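Local structure of putative trimethylamine methyltransferase (Rhizobium meliloti, 4YYC) at residues N163-A168 with G179-P184; Y169-M174 with E405-D410; A156-F161 with V197-R202. The protein probably acts as a methyltransferase of the trimethylamine methyltransferase family, though its substrate is not established. All blocks are in the same frame, centred on the assembly; numbering follows the deposited sequence. Where two conformers were deposited one is given.

Interaction 1: residues N163-A168 with G179-P184; sequences NFVKLA and GTVCEP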
loop_
_atom_site.group_PDB
_atom_site.type_symbol
_atom_site.label_atom_id
_atom_site.label_comp_id
_atom_site.label_asym_id
_atom_site.label_seq_id
_atom_site.Cartn_x
_atom_site.Cartn_y
_atom_site.Cartn_z
ATOM N N ASN A 163 29.287 -0.549 -3.462
ATOM C CA ASN A 163 28.514 0.293 -2.558
ATOM C C ASN A 163 27.118 -0.303 -2.279
ATOM O O ASN A 163 26.645 -0.248 -1.141
ATOM C CB ASN A 163 28.396 1.711 -3.064
ATOM C CG ASN A 163 29.673 2.495 -2.926
ATOM O OD1 ASN A 163 30.545 2.140 -2.127
ATOM N ND2 ASN A 163 29.793 3.576 -3.681
ATOM N N PHE A 164 26.447 -0.798 -3.301
ATOM C CA PHE A 164 25.131 -1.409 -3.116
ATOM C C PHE A 164 25.214 -2.680 -2.300
ATOM O O PHE A 164 24.337 -2.914 -1.481
ATOM C CB PHE A 164 24.376 -1.623 -4.418
ATOM C CG PHE A 164 23.770 -0.338 -4.984
ATOM C CD1 PHE A 164 22.640 0.228 -4.406
ATOM C CD2 PHE A 164 24.295 0.272 -6.134
ATOM C CE1 PHE A 164 22.082 1.395 -4.922
ATOM C CE2 PHE A 164 23.750 1.475 -6.635
ATOM C CZ PHE A 164 22.667 2.034 -5.997
ATOM N N VAL A 165 26.266 -3.485 -2.515
ATOM C CA VAL A 165 26.458 -4.635 -1.672
ATOM C C VAL A 165 26.633 -4.220 -0.208
ATOM O O VAL A 165 26.049 -4.822 0.694
ATOM C CB VAL A 165 27.587 -5.537 -2.157
ATOM C CG1 VAL A 165 27.822 -6.668 -1.179
ATOM C CG2 VAL A 165 27.209 -6.133 -3.508
ATOM N N LYS A 166 27.445 -3.191 0.022
ATOM C CA LYS A 166 27.644 -2.668 1.363
ATOM C C LYS A 166 26.336 -2.190 2.005
ATOM O O LYS A 166 26.048 -2.506 3.151
ATOM C CB LYS A 166 28.679 -1.533 1.371
ATOM C CG LYS A 166 30.100 -1.955 0.962
ATOM C CD LYS A 166 30.995 -0.725 0.912
ATOM C CE LYS A 166 32.429 -1.105 0.637
ATOM N NZ LYS A 166 33.344 0.045 0.480
ATOM N N LEU A 167 25.541 -1.411 1.248
ATOM C CA LEU A 167 24.291 -0.902 1.797
ATOM C C LEU A 167 23.294 -2.006 2.075
ATOM O O LEU A 167 22.561 -1.953 3.083
ATOM C CB LEU A 167 23.679 0.117 0.832
ATOM C CG LEU A 167 24.476 1.427 0.636
ATOM C CD1 LEU A 167 23.767 2.231 -0.432
ATOM C CD2 LEU A 167 24.598 2.254 1.888
ATOM N N ALA A 168 23.291 -3.034 1.228
ATOM C CA ALA A 168 22.440 -4.189 1.461
ATOM C C ALA A 168 22.876 -4.994 2.698
ATOM O O ALA A 168 22.022 -5.493 3.443
ATOM C CB ALA A 168 22.433 -5.111 0.251
ATOM N N GLY A 179 22.019 -9.964 -6.507
ATOM C CA GLY A 179 22.735 -10.440 -7.652
ATOM C C GLY A 179 23.323 -9.273 -8.401
ATOM O O GLY A 179 24.262 -8.638 -7.936
ATOM N N THR A 180 22.754 -8.939 -9.536
ATOM C CA THR A 180 23.254 -7.852 -10.384
ATOM C C THR A 180 22.688 -6.528 -9.841
ATOM O O THR A 180 21.816 -5.906 -10.430
ATOM C CB THR A 180 22.804 -8.095 -11.818
ATOM O OG1 THR A 180 23.264 -9.383 -12.234
ATOM C CG2 THR A 180 23.285 -7.037 -12.772
ATOM N N VAL A 181 23.236 -6.074 -8.721
ATOM C CA VAL A 181 22.699 -4.873 -8.057
ATOM C C VAL A 181 22.807 -3.659 -8.971
ATOM O O VAL A 181 21.976 -2.754 -8.905
ATOM C CB VAL A 181 23.309 -4.645 -6.667
ATOM C CG1 VAL A 181 22.956 -5.798 -5.752
ATOM C CG2 VAL A 181 24.841 -4.455 -6.686
ATOM N N CYS A 182 23.828 -3.675 -9.822
ATOM C CA CYS A 182 23.895 -2.851 -11.025
ATOM C C CYS A 182 24.826 -3.558 -11.991
ATOM O O CYS A 182 25.445 -4.531 -11.622
ATOM C CB CYS A 182 24.339 -1.433 -10.705
ATOM S SG CYS A 182 25.953 -1.293 -9.884
ATOM N N GLU A 183 24.886 -3.092 -13.214
ATOM C CA GLU A 183 25.749 -3.684 -14.226
ATOM C C GLU A 183 27.032 -2.870 -14.305
ATOM O O GLU A 183 27.000 -1.727 -14.782
ATOM C CB GLU A 183 24.993 -3.632 -15.563
ATOM C CG GLU A 183 25.662 -4.361 -16.708
ATOM C CD GLU A 183 25.638 -5.866 -16.551
ATOM O OE1 GLU A 183 24.617 -6.418 -16.094
ATOM O OE2 GLU A 183 26.634 -6.519 -16.938
ATOM N N PRO A 184 28.173 -3.405 -13.858
ATOM C CA PRO A 184 29.426 -2.567 -13.848
ATOM C C PRO A 184 30.048 -2.388 -15.218
ATOM O O PRO A 184 30.495 -3.379 -15.829
ATOM C CB PRO A 184 30.372 -3.327 -12.919
ATOM C CG PRO A 184 29.877 -4.711 -12.940
ATOM C CD PRO A 184 28.392 -4.709 -13.195
#

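Interaction 2: residues Y169-M174 with E405-D410; sequences YMAPSM and EKFMID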
loop_
_atom_site.group_PDB
_atom_site.type_symbol
_atom_site.label_atom_id
_atom_site.label_comp_id
_atom_site.label_asym_id
_atom_site.label_seq_id
_atom_site.Cartn_x
_atom_site.Cartn_y
_atom_site.Cartn_z
ATOM N N TYR A 169 24.189 -5.093 2.916
ATOM C CA TYR A 169 24.732 -5.743 4.115
ATOM C C TYR A 169 24.276 -5.002 5.375
ATOM O O TYR A 169 23.907 -5.615 6.366
ATOM C CB TYR A 169 26.264 -5.809 4.019
ATOM C CG TYR A 169 26.924 -6.242 5.282
ATOM C CD1 TYR A 169 26.873 -7.560 5.687
ATOM C CD2 TYR A 169 27.546 -5.306 6.120
ATOM C CE1 TYR A 169 27.503 -7.973 6.848
ATOM C CE2 TYR A 169 28.177 -5.713 7.290
ATOM C CZ TYR A 169 28.140 -7.038 7.644
ATOM O OH TYR A 169 28.731 -7.459 8.801
HETATM N N MSE A 170 24.291 -3.669 5.327
HETATM C CA MSE A 170 23.946 -2.853 6.477
HETATM C C MSE A 170 22.454 -2.705 6.689
HETATM O O MSE A 170 22.030 -2.578 7.838
HETATM C CB MSE A 170 24.585 -1.491 6.365
HETATM C CG MSE A 170 26.087 -1.598 6.508
HETATM SE SE MSE A 170 26.996 0.148 6.405
HETATM C CE MSE A 170 26.923 0.509 4.512
ATOM N N ALA A 171 21.648 -2.674 5.635
ATOM C CA ALA A 171 20.187 -2.447 5.741
ATOM C C ALA A 171 19.590 -3.578 6.611
ATOM O O ALA A 171 19.682 -4.754 6.240
ATOM C CB ALA A 171 19.555 -2.481 4.391
ATOM N N PRO A 172 18.920 -3.233 7.728
ATOM C CA PRO A 172 18.571 -4.318 8.656
ATOM C C PRO A 172 17.527 -5.305 8.117
ATOM O O PRO A 172 17.548 -6.473 8.506
ATOM C CB PRO A 172 17.997 -3.599 9.877
ATOM C CG PRO A 172 18.426 -2.214 9.760
ATOM C CD PRO A 172 18.852 -1.911 8.360
ATOM N N SER A 173 16.637 -4.872 7.229
ATOM C CA SER A 173 15.627 -5.784 6.685
ATOM C C SER A 173 15.920 -6.211 5.270
ATOM O O SER A 173 15.062 -6.791 4.616
ATOM C CB SER A 173 14.189 -5.231 6.840
ATOM O OG SER A 173 13.759 -5.262 8.188
HETATM N N MSE A 174 17.146 -5.996 4.790
HETATM C CA MSE A 174 17.571 -6.573 3.490
HETATM C C MSE A 174 18.136 -7.920 3.817
HETATM O O MSE A 174 19.208 -8.018 4.410
HETATM C CB MSE A 174 18.551 -5.632 2.792
HETATM C CG MSE A 174 18.872 -6.042 1.375
HETATM SE SE MSE A 174 17.227 -6.110 0.288
HETATM C CE MSE A 174 17.122 -4.274 0.002
ATOM N N GLU A 405 19.659 6.999 -3.270
ATOM C CA GLU A 405 18.674 7.632 -2.407
ATOM C C GLU A 405 17.419 6.755 -2.325
ATOM O O GLU A 405 16.843 6.554 -1.232
ATOM C CB GLU A 405 18.317 9.058 -2.891
ATOM C CG GLU A 405 19.462 10.034 -2.616
ATOM C CD GLU A 405 19.280 11.378 -3.283
ATOM O OE1 GLU A 405 18.270 11.584 -3.957
ATOM O OE2 GLU A 405 20.192 12.254 -3.157
ATOM N N LYS A 406 16.972 6.283 -3.484
ATOM C CA LYS A 406 15.811 5.418 -3.511
ATOM C C LYS A 406 16.033 4.137 -2.691
ATOM O O LYS A 406 15.138 3.686 -1.982
ATOM C CB LYS A 406 15.456 5.086 -4.933
ATOM C CG LYS A 406 14.340 4.084 -5.151
ATOM C CD LYS A 406 13.036 4.636 -4.815
ATOM C CE LYS A 406 11.779 3.975 -5.493
ATOM N NZ LYS A 406 11.904 2.468 -5.609
ATOM N N PHE A 407 17.219 3.559 -2.772
ATOM C CA PHE A 407 17.516 2.388 -1.980
ATOM C C PHE A 407 17.287 2.654 -0.494
ATOM O O PHE A 407 16.694 1.849 0.210
ATOM C CB PHE A 407 18.976 1.952 -2.220
ATOM C CG PHE A 407 19.342 0.713 -1.480
ATOM C CD1 PHE A 407 19.731 0.762 -0.121
ATOM C CD2 PHE A 407 19.303 -0.516 -2.126
ATOM C CE1 PHE A 407 20.055 -0.404 0.560
ATOM C CE2 PHE A 407 19.675 -1.683 -1.427
ATOM C CZ PHE A 407 20.016 -1.619 -0.103
HETATM N N MSE A 408 17.764 3.803 -0.013
HETATM C CA MSE A 408 17.623 4.128 1.427
HETATM C C MSE A 408 16.183 4.311 1.835
HETATM O O MSE A 408 15.759 3.860 2.906
HETATM C CB MSE A 408 18.455 5.363 1.770
HETATM C CG MSE A 408 19.954 5.204 1.497
HETATM SE SE MSE A 408 20.746 3.736 2.515
HETATM C CE MSE A 408 20.364 4.451 4.289
ATOM N N ILE A 409 15.406 4.959 0.981
ATOM C CA ILE A 409 13.977 5.193 1.284
ATOM C C ILE A 409 13.230 3.852 1.288
ATOM O O ILE A 409 12.447 3.540 2.204
ATOM C CB ILE A 409 13.335 6.141 0.246
ATOM C CG1 ILE A 409 13.972 7.534 0.334
ATOM C CG2 ILE A 409 11.788 6.184 0.394
ATOM C CD1 ILE A 409 13.653 8.411 -0.871
ATOM N N ASP A 410 13.530 3.021 0.298
ATOM C CA ASP A 410 12.852 1.743 0.180
ATOM C C ASP A 410 13.217 0.805 1.334
ATOM O O ASP A 410 12.349 0.094 1.861
ATOM C CB ASP A 410 13.221 1.026 -1.128
ATOM C CG ASP A 410 12.715 1.703 -2.384
ATOM O OD1 ASP A 410 11.684 2.408 -2.326
ATOM O OD2 ASP A 410 13.296 1.417 -3.505
#

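Interaction 3: residues A156-F161 with V197-R202; sequences ATIEDF and VYSHIR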
loop_
_atom_site.group_PDB
_atom_site.type_symbol
_atom_site.label_atom_id
_atom_site.label_comp_id
_atom_site.label_asym_id
_atom_site.label_seq_id
_atom_site.Cartn_x
_atom_site.Cartn_y
_atom_site.Cartn_z
ATOM N N ALA A 156 26.748 2.677 -14.365
ATOM C CA ALA A 156 27.187 2.048 -13.126
ATOM C C ALA A 156 28.589 1.448 -13.263
ATOM O O ALA A 156 28.964 1.023 -14.341
ATOM C CB ALA A 156 26.225 0.928 -12.799
ATOM N N THR A 157 29.316 1.415 -12.141
ATOM C CA THR A 157 30.680 0.881 -12.082
ATOM C C THR A 157 30.772 -0.180 -11.017
ATOM O O THR A 157 29.861 -0.377 -10.220
ATOM C CB THR A 157 31.671 1.980 -11.692
ATOM O OG1 THR A 157 31.369 2.444 -10.370
ATOM C CG2 THR A 157 31.615 3.135 -12.687
ATOM N N ILE A 158 31.921 -0.870 -10.998
ATOM C CA ILE A 158 32.146 -1.836 -9.915
ATOM C C ILE A 158 32.172 -1.176 -8.549
ATOM O O ILE A 158 31.805 -1.814 -7.567
ATOM C CB ILE A 158 33.409 -2.676 -10.214
ATOM C CG1 ILE A 158 33.517 -3.862 -9.260
ATOM C CG2 ILE A 158 34.657 -1.822 -10.203
ATOM C CD1 ILE A 158 32.448 -4.915 -9.412
ATOM N N GLU A 159 32.659 0.056 -8.459
ATOM C CA GLU A 159 32.604 0.793 -7.203
ATOM C C GLU A 159 31.134 0.954 -6.747
ATOM O O GLU A 159 30.805 0.724 -5.568
ATOM C CB GLU A 159 33.296 2.145 -7.314
ATOM C CG GLU A 159 33.311 2.853 -5.993
ATOM C CD GLU A 159 34.166 4.105 -5.999
ATOM O OE1 GLU A 159 35.003 4.328 -6.929
ATOM O OE2 GLU A 159 33.948 4.899 -5.070
ATOM N N ASP A 160 30.226 1.302 -7.677
ATOM C CA ASP A 160 28.827 1.369 -7.306
ATOM C C ASP A 160 28.282 0.013 -6.886
ATOM O O ASP A 160 27.510 -0.097 -5.918
ATOM C CB ASP A 160 27.946 1.858 -8.471
ATOM C CG ASP A 160 28.278 3.222 -8.928
ATOM O OD1 ASP A 160 28.276 4.152 -8.089
ATOM O OD2 ASP A 160 28.531 3.371 -10.143
ATOM N N PHE A 161 28.651 -1.024 -7.635
ATOM C CA PHE A 161 28.214 -2.395 -7.282
ATOM C C PHE A 161 28.590 -2.698 -5.830
ATOM O O PHE A 161 27.783 -3.108 -4.999
ATOM C CB PHE A 161 28.891 -3.387 -8.230
ATOM C CG PHE A 161 28.322 -4.774 -8.187
ATOM C CD1 PHE A 161 28.664 -5.693 -7.179
ATOM C CD2 PHE A 161 27.394 -5.173 -9.132
ATOM C CE1 PHE A 161 28.089 -6.951 -7.151
ATOM C CE2 PHE A 161 26.831 -6.422 -9.097
ATOM C CZ PHE A 161 27.187 -7.315 -8.089
ATOM N N VAL A 197 30.294 -11.682 -8.341
ATOM C CA VAL A 197 30.145 -12.714 -7.303
ATOM C C VAL A 197 31.119 -12.462 -6.130
ATOM O O VAL A 197 30.756 -12.538 -4.948
ATOM C CB VAL A 197 30.311 -14.139 -7.874
ATOM C CG1 VAL A 197 30.383 -15.179 -6.759
ATOM C CG2 VAL A 197 29.187 -14.433 -8.876
ATOM N N TYR A 198 32.363 -12.155 -6.450
ATOM C CA TYR A 198 33.353 -11.885 -5.415
ATOM C C TYR A 198 32.881 -10.786 -4.473
ATOM O O TYR A 198 33.075 -10.874 -3.251
ATOM C CB TYR A 198 34.689 -11.488 -6.015
ATOM C CG TYR A 198 35.745 -11.189 -4.950
ATOM C CD1 TYR A 198 36.407 -12.227 -4.287
ATOM C CD2 TYR A 198 36.046 -9.904 -4.588
ATOM C CE1 TYR A 198 37.394 -11.965 -3.326
ATOM C CE2 TYR A 198 36.995 -9.617 -3.616
ATOM C CZ TYR A 198 37.666 -10.649 -2.973
ATOM O OH TYR A 198 38.599 -10.315 -2.010
ATOM N N SER A 199 32.265 -9.751 -5.038
ATOM C CA SER A 199 31.789 -8.611 -4.219
ATOM C C SER A 199 30.766 -9.045 -3.171
ATOM O O SER A 199 30.803 -8.597 -2.033
ATOM C CB SER A 199 31.212 -7.504 -5.118
ATOM O OG SER A 199 32.236 -6.995 -5.922
ATOM N N HIS A 200 29.850 -9.942 -3.543
ATOM C CA HIS A 200 28.876 -10.494 -2.598
ATOM C C HIS A 200 29.530 -11.299 -1.479
ATOM O O HIS A 200 28.965 -11.424 -0.408
ATOM C CB HIS A 200 27.832 -11.347 -3.319
ATOM C CG HIS A 200 26.888 -10.546 -4.180
ATOM N ND1 HIS A 200 25.959 -9.683 -3.643
ATOM C CD2 HIS A 200 26.731 -10.471 -5.522
ATOM C CE1 HIS A 200 25.273 -9.118 -4.614
ATOM N NE2 HIS A 200 25.715 -9.583 -5.766
ATOM N N ILE A 201 30.713 -11.840 -1.730
ATOM C CA ILE A 201 31.420 -12.627 -0.715
ATOM C C ILE A 201 32.269 -11.747 0.165
ATOM O O ILE A 201 32.286 -11.953 1.390
ATOM C CB ILE A 201 32.250 -13.755 -1.372
ATOM C CG1 ILE A 201 31.346 -14.658 -2.196
ATOM C CG2 ILE A 201 33.017 -14.523 -0.306
ATOM C CD1 ILE A 201 32.047 -15.587 -3.160
ATOM N N ARG A 202 32.983 -10.809 -0.456
ATOM C CA ARG A 202 33.960 -9.963 0.262
ATOM C C ARG A 202 33.256 -8.903 1.122
ATOM O O ARG A 202 33.699 -8.617 2.238
ATOM C CB ARG A 202 34.922 -9.318 -0.753
ATOM C CG ARG A 202 36.019 -8.392 -0.212
ATOM C CD ARG A 202 36.961 -9.051 0.797
ATOM N NE ARG A 202 36.263 -9.147 2.054
ATOM C CZ ARG A 202 36.766 -9.418 3.238
ATOM N NH1 ARG A 202 38.077 -9.559 3.443
ATOM N NH2 ARG A 202 35.879 -9.476 4.230
#

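Interaction 1: residues N163-A168 with G179-P184
Phe164 and Val181 meet where helix 158-170 packs against the loop that leads on to helix 192-202. The loop begins its approach with an inverse gamma turn centred on Thr180. That turn comes just before Val181, the residue that lies against the helix. The contact is apolar and buried. Phe164 can be followed outward from its backbone. Its CB touches Val181 first, lying 3.7 Å from Val181 CG2 and 3.9 Å from Val181 CB. CG then turns away from the carbonyl carbon, to the side of the backbone N (chi1 -76°), and this carries the ring past the valine. On one side of the ring, Phe164 CD2 comes near the loop, 4.4 Å from Cys182 SG, an oblique and loose approach. On the other side, CD1 faces helix 404-420, where the ring meets Phe407 and also the ring of Tyr404, whose plane is tilted about 30° from its own. The loop has a polar tie as well, since Val181 O is hydrogen-bonded to Ser402 OG. One residue further along the helix, Val165 adds a methyl-to-methyl contact, its CG2 lying 4.3 Å from Val181 CG2.

Interaction 2: residues Y169-M174 with E405-D410
Met174 and Ala171 both reach the ring of Phe407, and so join the chain just after helix 158-170 to helix 404-420. The motif on the first side is a type I beta turn from Ala171 to Met174. Ala171 is the first residue to leave helical geometry. The turn is closed by Met174 N, which donates to Ala171 O at 3.2 Å. This brings the first and last residues of the turn to the same phenyl ring.

Met174 is a selenomethionine with a folded side chain. It starts out extended, with CG opposite the backbone N (chi1 -171°). It then bends twice, at chi2 (59°) and at chi3 (80°). The second bend swings the terminal methyl toward the facing helix. Met174 CE ends 3.9 Å from Phe407 CE2 and equally 3.9 Å from Phe407 CZ, so it straddles that bond of the ring obliquely. Phe407 comes to meet it from the opposite direction, its own CG also anti to the backbone N. The ring can therefore bridge to the turn although its CB does not head there. Ala171 CB is a lighter partner, 4.4 Å from Phe407 CE1.

The turn is anchored further by Lys206 NZ, which is hydrogen-bonded to Tyr169 O and Met174 O, while Ser173 OG is hydrogen-bonded to Gln418 OE1 of helix 404-420.

Within helix 404-420, Lys406 and Asp410 lie one turn apart and form a buried salt bridge. The ammonium group also bonds to Trp395 O and Ser374 OG, and Asp410 OD2 accepts from Gly394 N as well. Lys406 NZ stands 2.7 Å from Asp410 OD2, on the syn lone pair of that oxygen.

Interaction 3: residues A156-F161 with V197-R202
The capped N-terminal turn of helix 158-170 packs against the last turns of helix 192-202, chiefly through Phe161 on one helix and Ser199 and His200 on the other. Phe161 carries the contact. Its CG lies opposite the backbone N (chi1 -167°), which sends the ring out to the second helix. Ser199 CB sits at the edge of that ring, near its plane, 3.7 Å from Phe161 CD1. Further out, Phe161 CZ comes 3.6 Å from His200 NE2. The two rings form an offset edge-to-face pair, with the edge of Phe161 toward the imidazole face, centroids 5.4 Å apart and planes at 75°. The imidazole is held at both nitrogens, by Ser177 OG at ND1 and by Gly179 O at NE2, and this should fix the tilt of its face. An alanine in place of Phe161 would take away the ring and would probably leave the His200 face without its aromatic partner and a gap beside Ser199 CB. Ile158 adds a marginal contact, its CD1 4.1 Å from Ser199 OG. That hydroxyl is hydrogen-bonded within its own helix to Asp195 O.

The start of the first helix is well tied. Asp160 N donates to Thr157 OG1 at 3.1 Å, nearly straight at 164°. In return Thr157 N donates to Asp160 OD2 at 2.9 Å, using the anti lone pair. Asp160 OD2 also forms a salt bridge with Arg154. These reciprocal bonds make a capping box, with Thr157 as the N-cap, an arrangement typical of the first turn of an alpha helix.

All three contacts use helix 158-170 and follow it from its start to the turn beyond its end. Interaction 3 lies at the beginning, interaction 1 in the middle and interaction 2 at the end. Interactions 1 and 3 have centres about 6 Å apart, and interaction 1 is nested in the loop that interaction 3 closes. They touch where Cys182 O lies 3.2 Å from Phe161 CD2. Interactions 1 and 2 have centres about 11 Å apart and touch through Leu167 CB, 3.7 Å from Phe407 CE1. Interactions 2 and 3 do not touch. A bound unidentified ligand lies about 11 Å from the Cys182 side chain and about 12 Å from that of Phe161.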